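Local coordinates for D-2-hydroxyacid dehydrogensase protein (Ketogulonicigenium vulgare, PDB 4LSW) that probably catalyses the NAD(P)-dependent interconversion of 2-hydroxy acids and 2-keto acids, as a member of the D-isomer-specific 2-hydroxyacid dehydrogenase family, at residues A[94-99]-A[291-296]. Residues are numbered along the deposited sequence; the frame is centred on the assembly and turned at random.
Sequences TNTPDV and KAMGQL
The side chain of Leu296 lies against Thr96 and reaches on to Pro97. Its CB sits 4.0 Å from Thr96 CG2, and CG keeps the same methyl company while also nearing Thr96 CB. The chain leaves the helix with CG anti to the backbone N (chi1 -172°), which carries CD2 over the loop backbone. There CD2 lies 3.6 Å from Thr96 CA. The same methyl also touches Pro97, meeting both its O and, at 3.9 Å, its CD. Leucine and threonine run past each other in opposite senses, whereas the proline ring meets the leucine roughly at a right angle. One turn back, Met293 crosses Thr96 about perpendicularly. Thr96 CG2 rests 3.4 Å from the carbonyl oxygen Met293 O, and Met293 CE, brought round by a bend at chi3 (43°), comes within 3.9 Å of Thr96 OG1. That hydroxyl is hydrogen-bonded to Gly75 N, so the methionine methyl packs beside a polar atom that already has a partner.

The loop 94-99 leaves strand 92-94 of the smaller sheet and leads into helix 101-116; helix 287-306 returns to that sheet from the Rossmann-type NAD-binding domain, so the two connections between the domains, characteristic of this dehydrogenase family, pack together here. Further along the loop, Val99 sits over the neighbouring residues Ala292 and Met293: CB meets Ala292 CB, while CG2 presses unusually tightly on Met293 CG, at 3.4 Å.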
loop_
_atom_site.group_PDB
_atom_site.type_symbol
_atom_site.label_atom_id
_atom_site.label_comp_id
_atom_site.label_asym_id
_atom_site.label_seq_id
_atom_site.Cartn_x
_atom_site.Cartn_y
_atom_site.Cartn_z
ATOM N N THR A 94 2.607 13.861 -10.969
ATOM C CA THR A 94 1.318 13.596 -10.315
ATOM C C THR A 94 1.265 12.144 -9.846
ATOM O O THR A 94 1.979 11.291 -10.374
ATOM C CB THR A 94 0.102 13.852 -11.255
ATOM O OG1 THR A 94 0.139 12.936 -12.356
ATOM C CG2 THR A 94 0.088 15.285 -11.770
ATOM N N ASN A 95 0.420 11.864 -8.857
ATOM C CA ASN A 95 0.172 10.483 -8.443
ATOM C C ASN A 95 -1.331 10.211 -8.390
ATOM O O ASN A 95 -2.126 10.993 -8.932
ATOM C CB ASN A 95 0.845 10.170 -7.096
ATOM C CG ASN A 95 0.256 10.962 -5.940
ATOM O OD1 ASN A 95 -0.376 11.997 -6.131
ATOM N ND2 ASN A 95 0.476 10.472 -4.723
ATOM N N THR A 96 -1.729 9.106 -7.756
ATOM C CA THR A 96 -3.161 8.802 -7.604
ATOM C C THR A 96 -3.545 8.493 -6.153
ATOM O O THR A 96 -3.736 7.328 -5.794
ATOM C CB THR A 96 -3.606 7.650 -8.517
ATOM O OG1 THR A 96 -2.969 6.432 -8.121
ATOM C CG2 THR A 96 -3.254 7.953 -9.971
ATOM N N PRO A 97 -3.665 9.540 -5.327
ATOM C CA PRO A 97 -3.957 9.396 -3.897
ATOM C C PRO A 97 -5.446 9.294 -3.600
ATOM O O PRO A 97 -6.270 9.576 -4.474
ATOM C CB PRO A 97 -3.434 10.707 -3.323
ATOM C CG PRO A 97 -3.698 11.702 -4.402
ATOM C CD PRO A 97 -3.518 10.956 -5.711
ATOM N N ASP A 98 -5.758 8.881 -2.371
ATOM C CA ASP A 98 -7.108 8.938 -1.787
ATOM C C ASP A 98 -8.081 7.871 -2.282
ATOM O O ASP A 98 -8.883 7.340 -1.504
ATOM C CB ASP A 98 -7.719 10.337 -1.931
ATOM C CG ASP A 98 -6.953 11.386 -1.153
ATOM O OD1 ASP A 98 -6.482 11.067 -0.040
ATOM O OD2 ASP A 98 -6.825 12.527 -1.649
ATOM N N VAL A 99 -8.016 7.550 -3.565
ATOM C CA VAL A 99 -8.994 6.632 -4.128
ATOM C C VAL A 99 -8.891 5.191 -3.621
ATOM O O VAL A 99 -9.823 4.411 -3.817
ATOM C CB VAL A 99 -8.955 6.650 -5.665
ATOM C CG1 VAL A 99 -9.455 7.984 -6.176
ATOM C CG2 VAL A 99 -7.553 6.390 -6.145
ATOM N N LYS A 291 -10.186 1.058 -11.000
ATOM C CA LYS A 291 -10.714 1.946 -12.034
ATOM C C LYS A 291 -10.531 3.406 -11.661
ATOM O O LYS A 291 -10.185 4.233 -12.496
ATOM C CB LYS A 291 -12.182 1.642 -12.335
ATOM C CG LYS A 291 -12.346 0.429 -13.209
ATOM C CD LYS A 291 -13.783 0.204 -13.604
ATOM C CE LYS A 291 -13.894 -1.071 -14.430
ATOM N NZ LYS A 291 -15.285 -1.311 -14.917
ATOM N N ALA A 292 -10.754 3.726 -10.392
ATOM C CA ALA A 292 -10.598 5.098 -9.949
ATOM C C ALA A 292 -9.142 5.576 -10.054
ATOM O O ALA A 292 -8.899 6.730 -10.419
ATOM C CB ALA A 292 -11.127 5.266 -8.532
ATOM N N MET A 293 -8.193 4.694 -9.737
ATOM C CA MET A 293 -6.767 5.017 -9.854
ATOM C C MET A 293 -6.384 5.294 -11.307
ATOM O O MET A 293 -5.734 6.298 -11.602
ATOM C CB MET A 293 -5.914 3.885 -9.274
ATOM C CG MET A 293 -6.082 3.741 -7.769
ATOM S SD MET A 293 -5.157 2.366 -7.105
ATOM C CE MET A 293 -3.638 2.610 -8.020
ATOM N N GLY A 294 -6.816 4.408 -12.202
ATOM C CA GLY A 294 -6.566 4.558 -13.625
ATOM C C GLY A 294 -7.202 5.817 -14.181
ATOM O O GLY A 294 -6.592 6.530 -14.977
ATOM N N GLN A 295 -8.436 6.089 -13.763
ATOM C CA GLN A 295 -9.148 7.289 -14.185
ATOM C C GLN A 295 -8.411 8.556 -13.764
ATOM O O GLN A 295 -8.350 9.535 -14.513
ATOM C CB GLN A 295 -10.569 7.298 -13.606
ATOM C CG GLN A 295 -11.457 8.420 -14.147
ATOM C CD GLN A 295 -11.802 8.234 -15.613
ATOM O OE1 GLN A 295 -12.411 7.233 -16.002
ATOM N NE2 GLN A 295 -11.406 9.198 -16.440
ATOM N N LEU A 296 -7.847 8.532 -12.559
ATOM C CA LEU A 296 -7.129 9.678 -12.015
ATOM C C LEU A 296 -5.825 9.926 -12.770
ATOM O O LEU A 296 -5.479 11.071 -13.073
ATOM C CB LEU A 296 -6.868 9.452 -10.524
ATOM C CG LEU A 296 -6.290 10.618 -9.724
ATOM C CD1 LEU A 296 -7.017 11.919 -10.045
ATOM C CD2 LEU A 296 -6.370 10.298 -8.229
#